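Local coordinates for putative uncharacterized protein (Chaetomium thermophilum, PDB 5IJP) that binds inositol hexakisphosphate through the SPX domain of Vtc4 and probably senses inositol polyphosphates in eukaryotic phosphate homeostasis, at residues Lys76-Ser87 with Asp119-Leu130; Trp50-Val59 with His148-Leu156. All coordinates share one frame; numbering follows the deposited sequence.

Both contacts join the same two long helices, 52-97 and 110-151, at places on opposite sides of the chain's centre, with their own centres about 39 Å apart. Interaction 1 lies well along both helices, in regular helix-helix packing: aliphatic knobs on the inner side, a network of charges on the more exposed one. Interaction 2 lies where helix 52-97 starts and helix 110-151 ends, and there loop residues do much of the work; aromatic rings and a shared carboxylate replace the interlocking aliphatic side chains. Each is partly buried. Interaction 2 alone includes a residue that touches inositol hexakisphosphate, M151, although that side chain takes no part in the contact itself.

Interaction 1 of 2, residues Lys76-Ser87 with Asp119-Leu130; sequences KAMEISRRIAVS and DLSDIIADVHDL
I80 and I123 are reciprocal knobs in a knobs-into-holes packing of antiparallel helices; the axes of segments 76-87 and 119-130 come within 10.6 Å, at 160°. I80 fits among I123, D126, V127 and L130, while I123 enters the hollow between I80, R83, I84 and S87. Branched aliphatic residues suit these places because their arms can fill two directions at once. The I80 CG2 methyl lies 3.8 Å from I123 CG2. The CG2 of I123 also meets I84 CG1, whereas its other arm, placed beside the backbone N by a chi1 of -49°, puts CG1 over one face of the R83 guanidinium.

The polar side is a salt-bridge network of K76, R83, D122 and D126. R83 turns its end nitrogens to a single oxygen: NH2 lies 2.8 Å and NH1 3.2 Å from D122 OD1, both hydrogen bonds within the guanidinium plane. R83 NH1 also bridges to D126 OD2 at 2.9 Å, with the carboxylate plane turned 80° to the guanidinium. K76 NZ makes a longer bridge, 3.6 Å, to D126 OD2. Two acids facing two bases would probably steady each other's charges, and arginine can serve both acids while one flat face packs against CG1 of I123.

S87 OG bonds back to R83 O, pairing the hydroxyl within its own helix while the side chain packs against I123.

The pair belongs to the long antiparallel helical hairpin of the SPX domain, with helix 171-190 alongside: its Y174 touches A77, S81 and L130, and its Y185 touches I124. At K76, E14 and Y15 come from a loop.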
loop_
_atom_site.group_PDB
_atom_site.type_symbol
_atom_site.label_atom_id
_atom_site.label_comp_id
_atom_site.label_asym_id
_atom_site.label_seq_id
_atom_site.Cartn_x
_atom_site.Cartn_y
_atom_site.Cartn_z
ATOM N N LYS A 76 3.466 -6.474 -6.720
ATOM C CA LYS A 76 2.064 -6.859 -6.873
ATOM C C LYS A 76 1.349 -6.128 -8.019
ATOM O O LYS A 76 0.668 -6.788 -8.804
ATOM C CB LYS A 76 1.299 -6.713 -5.546
ATOM C CG LYS A 76 0.008 -7.530 -5.483
ATOM C CD LYS A 76 0.239 -8.992 -5.077
ATOM C CE LYS A 76 -0.728 -9.943 -5.748
ATOM N NZ LYS A 76 -2.119 -9.800 -5.237
ATOM N N ALA A 77 1.516 -4.790 -8.126
ATOM C CA ALA A 77 0.893 -3.973 -9.178
ATOM C C ALA A 77 1.370 -4.355 -10.578
ATOM O O ALA A 77 0.558 -4.400 -11.504
ATOM C CB ALA A 77 1.147 -2.497 -8.925
ATOM N N MET A 78 2.678 -4.639 -10.725
ATOM C CA MET A 78 3.293 -5.043 -11.989
ATOM C C MET A 78 2.835 -6.432 -12.416
ATOM O O MET A 78 2.682 -6.678 -13.613
ATOM C CB MET A 78 4.815 -4.970 -11.897
ATOM C CG MET A 78 5.360 -3.595 -12.216
ATOM S SD MET A 78 7.113 -3.391 -11.819
ATOM C CE MET A 78 7.825 -4.678 -12.804
ATOM N N GLU A 79 2.596 -7.330 -11.435
ATOM C CA GLU A 79 2.085 -8.684 -11.664
ATOM C C GLU A 79 0.633 -8.595 -12.134
ATOM O O GLU A 79 0.230 -9.364 -13.006
ATOM C CB GLU A 79 2.194 -9.537 -10.392
ATOM C CG GLU A 79 3.555 -10.192 -10.221
ATOM C CD GLU A 79 3.889 -10.735 -8.842
ATOM O OE1 GLU A 79 3.114 -10.493 -7.887
ATOM O OE2 GLU A 79 4.950 -11.387 -8.713
ATOM N N ILE A 80 -0.135 -7.627 -11.578
ATOM C CA ILE A 80 -1.527 -7.343 -11.938
ATOM C C ILE A 80 -1.575 -6.776 -13.370
ATOM O O ILE A 80 -2.410 -7.213 -14.162
ATOM C CB ILE A 80 -2.217 -6.433 -10.872
ATOM C CG1 ILE A 80 -2.520 -7.234 -9.583
ATOM C CG2 ILE A 80 -3.499 -5.782 -11.412
ATOM C CD1 ILE A 80 -2.679 -6.397 -8.296
ATOM N N SER A 81 -0.648 -5.845 -13.706
ATOM C CA SER A 81 -0.520 -5.235 -15.038
ATOM C C SER A 81 -0.209 -6.300 -16.097
ATOM O O SER A 81 -0.712 -6.211 -17.219
ATOM C CB SER A 81 0.561 -4.160 -15.039
ATOM O OG SER A 81 0.195 -3.058 -14.223
ATOM N N ARG A 82 0.599 -7.314 -15.720
ATOM C CA ARG A 82 0.964 -8.457 -16.557
ATOM C C ARG A 82 -0.268 -9.362 -16.724
ATOM O O ARG A 82 -0.523 -9.838 -17.830
ATOM C CB ARG A 82 2.136 -9.228 -15.921
ATOM C CG ARG A 82 2.669 -10.394 -16.756
ATOM C CD ARG A 82 3.415 -11.405 -15.901
ATOM N NE ARG A 82 2.525 -12.110 -14.974
ATOM C CZ ARG A 82 2.928 -12.754 -13.882
ATOM N NH1 ARG A 82 2.047 -13.361 -13.100
ATOM N NH2 ARG A 82 4.217 -12.792 -13.563
ATOM N N ARG A 83 -1.038 -9.570 -15.626
ATOM C CA ARG A 83 -2.270 -10.369 -15.603
ATOM C C ARG A 83 -3.362 -9.737 -16.468
ATOM O O ARG A 83 -4.126 -10.467 -17.099
ATOM C CB ARG A 83 -2.778 -10.568 -14.167
ATOM C CG ARG A 83 -2.105 -11.716 -13.426
ATOM C CD ARG A 83 -2.784 -12.006 -12.100
ATOM N NE ARG A 83 -4.039 -12.741 -12.277
ATOM C CZ ARG A 83 -4.898 -13.008 -11.300
ATOM N NH1 ARG A 83 -4.656 -12.597 -10.060
ATOM N NH2 ARG A 83 -6.011 -13.683 -11.554
ATOM N N ILE A 84 -3.428 -8.388 -16.499
ATOM C CA ILE A 84 -4.386 -7.630 -17.312
ATOM C C ILE A 84 -4.017 -7.782 -18.795
ATOM O O ILE A 84 -4.893 -8.084 -19.602
ATOM C CB ILE A 84 -4.505 -6.142 -16.849
ATOM C CG1 ILE A 84 -5.231 -6.049 -15.487
ATOM C CG2 ILE A 84 -5.216 -5.262 -17.902
ATOM C CD1 ILE A 84 -5.020 -4.747 -14.704
ATOM N N ALA A 85 -2.717 -7.611 -19.130
ATOM C CA ALA A 85 -2.164 -7.717 -20.485
ATOM C C ALA A 85 -2.430 -9.072 -21.149
ATOM O O ALA A 85 -2.773 -9.102 -22.333
ATOM C CB ALA A 85 -0.673 -7.422 -20.466
ATOM N N VAL A 86 -2.288 -10.184 -20.395
ATOM C CA VAL A 86 -2.531 -11.536 -20.916
ATOM C C VAL A 86 -4.035 -11.817 -21.060
ATOM O O VAL A 86 -4.429 -12.502 -22.003
ATOM C CB VAL A 86 -1.785 -12.676 -20.163
ATOM C CG1 VAL A 86 -0.277 -12.588 -20.380
ATOM C CG2 VAL A 86 -2.123 -12.710 -18.672
ATOM N N SER A 87 -4.865 -11.272 -20.147
ATOM C CA SER A 87 -6.321 -11.436 -20.174
ATOM C C SER A 87 -6.965 -10.587 -21.270
ATOM O O SER A 87 -7.954 -11.019 -21.861
ATOM C CB SER A 87 -6.932 -11.105 -18.817
ATOM O OG SER A 87 -6.454 -11.986 -17.814
ATOM N N ASP A 119 -11.801 -15.178 -14.339
ATOM C CA ASP A 119 -10.393 -14.779 -14.376
ATOM C C ASP A 119 -10.232 -13.272 -14.181
ATOM O O ASP A 119 -9.376 -12.856 -13.400
ATOM C CB ASP A 119 -9.713 -15.237 -15.680
ATOM C CG ASP A 119 -9.427 -16.727 -15.791
ATOM O OD1 ASP A 119 -9.569 -17.443 -14.772
ATOM O OD2 ASP A 119 -9.054 -17.177 -16.896
ATOM N N LEU A 120 -11.068 -12.463 -14.870
ATOM C CA LEU A 120 -11.044 -10.999 -14.785
ATOM C C LEU A 120 -11.517 -10.470 -13.426
ATOM O O LEU A 120 -10.957 -9.485 -12.943
ATOM C CB LEU A 120 -11.833 -10.348 -15.935
ATOM C CG LEU A 120 -11.201 -10.430 -17.333
ATOM C CD1 LEU A 120 -12.257 -10.388 -18.409
ATOM C CD2 LEU A 120 -10.184 -9.322 -17.559
ATOM N N SER A 121 -12.525 -11.131 -12.806
ATOM C CA SER A 121 -13.059 -10.756 -11.489
ATOM C C SER A 121 -12.037 -10.986 -10.373
ATOM O O SER A 121 -12.046 -10.257 -9.379
ATOM C CB SER A 121 -14.350 -11.512 -11.187
ATOM O OG SER A 121 -14.152 -12.915 -11.196
ATOM N N ASP A 122 -11.155 -11.995 -10.547
ATOM C CA ASP A 122 -10.082 -12.336 -9.613
ATOM C C ASP A 122 -9.031 -11.223 -9.595
ATOM O O ASP A 122 -8.474 -10.931 -8.536
ATOM C CB ASP A 122 -9.439 -13.675 -9.999
ATOM C CG ASP A 122 -8.519 -14.241 -8.938
ATOM O OD1 ASP A 122 -7.290 -14.063 -9.065
ATOM O OD2 ASP A 122 -9.029 -14.864 -7.983
ATOM N N ILE A 123 -8.779 -10.593 -10.765
ATOM C CA ILE A 123 -7.835 -9.479 -10.908
ATOM C C ILE A 123 -8.419 -8.233 -10.218
ATOM O O ILE A 123 -7.681 -7.539 -9.520
ATOM C CB ILE A 123 -7.410 -9.225 -12.388
ATOM C CG1 ILE A 123 -6.971 -10.533 -13.087
ATOM C CG2 ILE A 123 -6.292 -8.171 -12.474
ATOM C CD1 ILE A 123 -7.154 -10.554 -14.620
ATOM N N ILE A 124 -9.747 -7.990 -10.368
ATOM C CA ILE A 124 -10.472 -6.871 -9.737
ATOM C C ILE A 124 -10.358 -6.983 -8.207
ATOM O O ILE A 124 -10.082 -5.981 -7.540
ATOM C CB ILE A 124 -11.953 -6.770 -10.227
ATOM C CG1 ILE A 124 -12.019 -6.521 -11.751
ATOM C CG2 ILE A 124 -12.737 -5.679 -9.467
ATOM C CD1 ILE A 124 -13.278 -7.013 -12.429
ATOM N N ALA A 125 -10.527 -8.212 -7.670
ATOM C CA ALA A 125 -10.403 -8.521 -6.243
ATOM C C ALA A 125 -8.959 -8.301 -5.779
ATOM O O ALA A 125 -8.749 -7.782 -4.682
ATOM C CB ALA A 125 -10.832 -9.955 -5.978
ATOM N N ASP A 126 -7.973 -8.653 -6.637
ATOM C CA ASP A 126 -6.544 -8.464 -6.379
ATOM C C ASP A 126 -6.170 -6.976 -6.390
ATOM O O ASP A 126 -5.273 -6.575 -5.647
ATOM C CB ASP A 126 -5.688 -9.268 -7.375
ATOM C CG ASP A 126 -5.514 -10.741 -7.034
ATOM O OD1 ASP A 126 -6.424 -11.321 -6.396
ATOM O OD2 ASP A 126 -4.481 -11.322 -7.431
ATOM N N VAL A 127 -6.874 -6.160 -7.212
ATOM C CA VAL A 127 -6.693 -4.704 -7.300
ATOM C C VAL A 127 -7.185 -4.091 -5.978
ATOM O O VAL A 127 -6.465 -3.295 -5.378
ATOM C CB VAL A 127 -7.389 -4.087 -8.555
ATOM C CG1 VAL A 127 -7.510 -2.566 -8.453
ATOM C CG2 VAL A 127 -6.659 -4.469 -9.836
ATOM N N HIS A 128 -8.389 -4.505 -5.519
ATOM C CA HIS A 128 -9.017 -4.061 -4.270
ATOM C C HIS A 128 -8.183 -4.451 -3.044
ATOM O O HIS A 128 -8.046 -3.638 -2.130
ATOM C CB HIS A 128 -10.458 -4.596 -4.161
ATOM C CG HIS A 128 -11.134 -4.279 -2.862
ATOM N ND1 HIS A 128 -11.487 -5.279 -1.972
ATOM C CD2 HIS A 128 -11.478 -3.082 -2.331
ATOM C CE1 HIS A 128 -12.044 -4.663 -0.942
ATOM N NE2 HIS A 128 -12.059 -3.341 -1.112
ATOM N N ASP A 129 -7.617 -5.680 -3.036
ATOM C CA ASP A 129 -6.763 -6.175 -1.952
ATOM C C ASP A 129 -5.449 -5.394 -1.882
ATOM O O ASP A 129 -4.941 -5.160 -0.786
ATOM C CB ASP A 129 -6.508 -7.687 -2.081
ATOM C CG ASP A 129 -7.704 -8.563 -1.746
ATOM O OD1 ASP A 129 -8.412 -8.255 -0.759
ATOM O OD2 ASP A 129 -7.903 -9.583 -2.438
ATOM N N LEU A 130 -4.920 -4.970 -3.052
ATOM C CA LEU A 130 -3.709 -4.152 -3.146
ATOM C C LEU A 130 -4.041 -2.718 -2.723
ATOM O O LEU A 130 -3.241 -2.093 -2.028
ATOM C CB LEU A 130 -3.114 -4.193 -4.572
ATOM C CG LEU A 130 -1.874 -3.324 -4.853
ATOM C CD1 LEU A 130 -0.646 -3.818 -4.098
ATOM C CD2 LEU A 130 -1.576 -3.274 -6.325
#

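Interaction 2 of 2, residues Trp50-Val59 with His148-Leu156; sequences WTEDDESRFV and HDKMTGWRL
W50 takes the T152 CG2 methyl over one face, 3.6 Å from the centroid of its five-membered ring, a CH-pi contact. The CB of D54 covers the other face, making the indole a flat wedge between the two. Its CD1 edge points at the face of W154, the ring planes 73° apart, and W154 NE1 makes a weak bond to W50 O. The six-membered part of W154 stretches along T51 and E52, where a T51-D54 capping box starts helix 52-97.

H148 fills the next hollow, with T152 OG1 over one ring face and L156 CD1 over the other. Its ring slides past F58, nearly parallel but barely overlapping, completing an aromatic cluster with W50 and W154. A chi1 of 170° swings the H148 ring away from its own backbone N, and NE2 donates to E55 OE1, 2.8 Å away, while ND1 donates to D149 OD1; an imidazole, probably charged between two acids, can do both while its faces pack. W50 NE1 donates to E55 OE1 from the same face, an indole offering an N-H besides two broad faces. Replacing H148 by an alanine is likely to open a gap between T152 and L156, leaving E55 to the W50 indole N-H and D149 to L156 N.

L156 closes the far end, its methyls against F58 CD2 and V59 CG2. G153, with positive phi, reverses the chain, and W154 and L156 lie back against W50-V59. Helix 22-30 covers the F58 and H148 side with L25 and L29, and its K26 and K30 join M151 in the pocket of inositol hexakisphosphate, about 10 Å from the H148 side chain.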
loop_
_atom_site.group_PDB
_atom_site.type_symbol
_atom_site.label_atom_id
_atom_site.label_comp_id
_atom_site.label_asym_id
_atom_site.label_seq_id
_atom_site.Cartn_x
_atom_site.Cartn_y
_atom_site.Cartn_z
ATOM N N TRP A 50 13.991 14.197 23.552
ATOM C CA TRP A 50 14.286 13.728 22.197
ATOM C C TRP A 50 15.453 14.535 21.619
ATOM O O TRP A 50 15.438 15.768 21.680
ATOM C CB TRP A 50 13.040 13.847 21.308
ATOM C CG TRP A 50 13.106 13.044 20.043
ATOM C CD1 TRP A 50 13.302 13.518 18.780
ATOM C CD2 TRP A 50 12.932 11.625 19.918
ATOM N NE1 TRP A 50 13.266 12.484 17.874
ATOM C CE2 TRP A 50 13.035 11.311 18.544
ATOM C CE3 TRP A 50 12.678 10.588 20.832
ATOM C CZ2 TRP A 50 12.914 10.001 18.065
ATOM C CZ3 TRP A 50 12.563 9.291 20.357
ATOM C CH2 TRP A 50 12.683 9.006 18.989
ATOM N N THR A 51 16.470 13.834 21.084
ATOM C CA THR A 51 17.680 14.448 20.521
ATOM C C THR A 51 17.793 14.290 19.001
ATOM O O THR A 51 16.929 13.673 18.372
ATOM C CB THR A 51 18.942 13.899 21.217
ATOM O OG1 THR A 51 18.993 12.480 21.076
ATOM C CG2 THR A 51 19.031 14.292 22.676
ATOM N N GLU A 52 18.877 14.852 18.422
ATOM C CA GLU A 52 19.227 14.786 17.003
ATOM C C GLU A 52 19.582 13.334 16.637
ATOM O O GLU A 52 19.244 12.881 15.542
ATOM C CB GLU A 52 20.420 15.718 16.720
ATOM C CG GLU A 52 20.665 16.007 15.250
ATOM C CD GLU A 52 21.975 16.715 14.969
ATOM O OE1 GLU A 52 23.032 16.045 15.002
ATOM O OE2 GLU A 52 21.944 17.939 14.708
ATOM N N ASP A 53 20.249 12.612 17.567
ATOM C CA ASP A 53 20.649 11.210 17.416
ATOM C C ASP A 53 19.427 10.288 17.432
ATOM O O ASP A 53 19.396 9.312 16.682
ATOM C CB ASP A 53 21.647 10.798 18.514
ATOM C CG ASP A 53 22.924 11.618 18.554
ATOM O OD1 ASP A 53 23.569 11.770 17.492
ATOM O OD2 ASP A 53 23.303 12.069 19.655
ATOM N N ASP A 54 18.423 10.606 18.281
ATOM C CA ASP A 54 17.167 9.856 18.386
ATOM C C ASP A 54 16.345 10.052 17.113
ATOM O O ASP A 54 15.711 9.108 16.638
ATOM C CB ASP A 54 16.353 10.309 19.613
ATOM C CG ASP A 54 16.972 9.987 20.961
ATOM O OD1 ASP A 54 17.420 8.833 21.151
ATOM O OD2 ASP A 54 16.945 10.864 21.848
ATOM N N GLU A 55 16.385 11.283 16.556
ATOM C CA GLU A 55 15.701 11.690 15.331
ATOM C C GLU A 55 16.279 10.961 14.112
ATOM O O GLU A 55 15.509 10.458 13.295
ATOM C CB GLU A 55 15.795 13.217 15.154
ATOM C CG GLU A 55 14.939 13.773 14.026
ATOM C CD GLU A 55 13.440 13.848 14.248
ATOM O OE1 GLU A 55 12.994 13.811 15.419
ATOM O OE2 GLU A 55 12.710 14.000 13.243
ATOM N N SER A 56 17.626 10.893 14.003
ATOM C CA SER A 56 18.346 10.217 12.917
ATOM C C SER A 56 18.045 8.714 12.895
ATOM O O SER A 56 17.926 8.132 11.815
ATOM C CB SER A 56 19.848 10.451 13.045
ATOM O OG SER A 56 20.162 11.830 12.951
ATOM N N ARG A 57 17.899 8.104 14.089
ATOM C CA ARG A 57 17.579 6.690 14.285
ATOM C C ARG A 57 16.142 6.398 13.828
ATOM O O ARG A 57 15.914 5.385 13.164
ATOM C CB ARG A 57 17.779 6.303 15.765
ATOM C CG ARG A 57 17.587 4.816 16.071
ATOM C CD ARG A 57 17.548 4.516 17.562
ATOM N NE ARG A 57 16.384 5.111 18.225
ATOM C CZ ARG A 57 16.451 6.071 19.142
ATOM N NH1 ARG A 57 17.628 6.548 19.531
ATOM N NH2 ARG A 57 15.343 6.553 19.687
ATOM N N PHE A 58 15.184 7.285 14.182
ATOM C CA PHE A 58 13.771 7.145 13.825
ATOM C C PHE A 58 13.528 7.297 12.323
ATOM O O PHE A 58 12.794 6.487 11.758
ATOM C CB PHE A 58 12.882 8.106 14.639
ATOM C CG PHE A 58 11.394 7.925 14.429
ATOM C CD1 PHE A 58 10.718 6.858 15.012
ATOM C CD2 PHE A 58 10.668 8.830 13.667
ATOM C CE1 PHE A 58 9.343 6.691 14.816
ATOM C CE2 PHE A 58 9.291 8.665 13.478
ATOM C CZ PHE A 58 8.639 7.598 14.056
ATOM N N VAL A 59 14.144 8.318 11.683
ATOM C CA VAL A 59 14.022 8.589 10.241
ATOM C C VAL A 59 14.536 7.394 9.426
ATOM O O VAL A 59 13.850 6.960 8.500
ATOM C CB VAL A 59 14.668 9.943 9.822
ATOM C CG1 VAL A 59 14.649 10.137 8.306
ATOM C CG2 VAL A 59 13.974 11.114 10.508
ATOM N N HIS A 148 4.785 11.253 16.126
ATOM C CA HIS A 148 6.162 11.718 16.318
ATOM C C HIS A 148 6.168 13.225 16.606
ATOM O O HIS A 148 6.825 13.662 17.550
ATOM C CB HIS A 148 7.016 11.382 15.075
ATOM C CG HIS A 148 8.375 12.015 15.063
ATOM N ND1 HIS A 148 8.596 13.235 14.450
ATOM C CD2 HIS A 148 9.542 11.573 15.583
ATOM C CE1 HIS A 148 9.879 13.498 14.628
ATOM N NE2 HIS A 148 10.490 12.524 15.298
ATOM N N ASP A 149 5.408 14.005 15.808
ATOM C CA ASP A 149 5.273 15.459 15.932
ATOM C C ASP A 149 4.581 15.883 17.235
ATOM O O ASP A 149 4.852 16.974 17.739
ATOM C CB ASP A 149 4.526 16.033 14.714
ATOM C CG ASP A 149 5.224 15.861 13.371
ATOM O OD1 ASP A 149 6.211 15.091 13.302
ATOM O OD2 ASP A 149 4.784 16.497 12.390
ATOM N N LYS A 150 3.695 15.020 17.774
ATOM C CA LYS A 150 2.948 15.265 19.010
ATOM C C LYS A 150 3.712 14.852 20.273
ATOM O O LYS A 150 3.624 15.554 21.280
ATOM C CB LYS A 150 1.573 14.580 18.962
ATOM C CG LYS A 150 0.517 15.365 18.185
ATOM C CD LYS A 150 -0.780 14.572 17.983
ATOM C CE LYS A 150 -1.751 14.655 19.143
ATOM N NZ LYS A 150 -2.418 15.982 19.223
ATOM N N MET A 151 4.443 13.719 20.228
ATOM C CA MET A 151 5.200 13.194 21.371
ATOM C C MET A 151 6.541 13.894 21.595
ATOM O O MET A 151 6.825 14.318 22.717
ATOM C CB MET A 151 5.430 11.678 21.234
ATOM C CG MET A 151 4.228 10.837 21.584
ATOM S SD MET A 151 4.639 9.077 21.509
ATOM C CE MET A 151 3.109 8.373 22.039
ATOM N N THR A 152 7.372 13.983 20.541
ATOM C CA THR A 152 8.723 14.549 20.598
ATOM C C THR A 152 8.762 16.078 20.538
ATOM O O THR A 152 9.534 16.698 21.271
ATOM C CB THR A 152 9.625 13.928 19.507
ATOM O OG1 THR A 152 9.311 14.499 18.235
ATOM C CG2 THR A 152 9.523 12.404 19.442
ATOM N N GLY A 153 7.962 16.656 19.646
ATOM C CA GLY A 153 7.925 18.093 19.401
ATOM C C GLY A 153 8.579 18.434 18.077
ATOM O O GLY A 153 8.282 19.475 17.483
ATOM N N TRP A 154 9.476 17.542 17.609
ATOM C CA TRP A 154 10.200 17.642 16.342
ATOM C C TRP A 154 9.220 17.282 15.223
ATOM O O TRP A 154 8.543 16.255 15.313
ATOM C CB TRP A 154 11.397 16.667 16.329
ATOM C CG TRP A 154 12.459 16.924 17.363
ATOM C CD1 TRP A 154 12.310 16.898 18.720
ATOM C CD2 TRP A 154 13.860 17.110 17.119
ATOM N NE1 TRP A 154 13.517 17.131 19.334
ATOM C CE2 TRP A 154 14.489 17.255 18.374
ATOM C CE3 TRP A 154 14.644 17.198 15.955
ATOM C CZ2 TRP A 154 15.865 17.481 18.502
ATOM C CZ3 TRP A 154 16.005 17.425 16.082
ATOM C CH2 TRP A 154 16.603 17.558 17.343
ATOM N N ARG A 155 9.120 18.133 14.190
ATOM C CA ARG A 155 8.196 17.904 13.078
ATOM C C ARG A 155 8.838 17.182 11.896
ATOM O O ARG A 155 9.891 17.603 11.412
ATOM C CB ARG A 155 7.518 19.212 12.642
ATOM C CG ARG A 155 6.214 19.480 13.381
ATOM C CD ARG A 155 5.884 20.958 13.434
ATOM N NE ARG A 155 6.517 21.616 14.579
ATOM C CZ ARG A 155 5.930 21.808 15.756
ATOM N NH1 ARG A 155 4.683 21.399 15.960
ATOM N NH2 ARG A 155 6.583 22.414 16.738
ATOM N N LEU A 156 8.199 16.083 11.448
ATOM C CA LEU A 156 8.635 15.267 10.311
ATOM C C LEU A 156 7.689 15.373 9.111
ATOM O O LEU A 156 8.064 14.993 7.999
ATOM C CB LEU A 156 8.829 13.792 10.707
ATOM C CG LEU A 156 10.252 13.347 11.059
ATOM C CD1 LEU A 156 10.284 11.872 11.406
ATOM C CD2 LEU A 156 11.236 13.627 9.928
#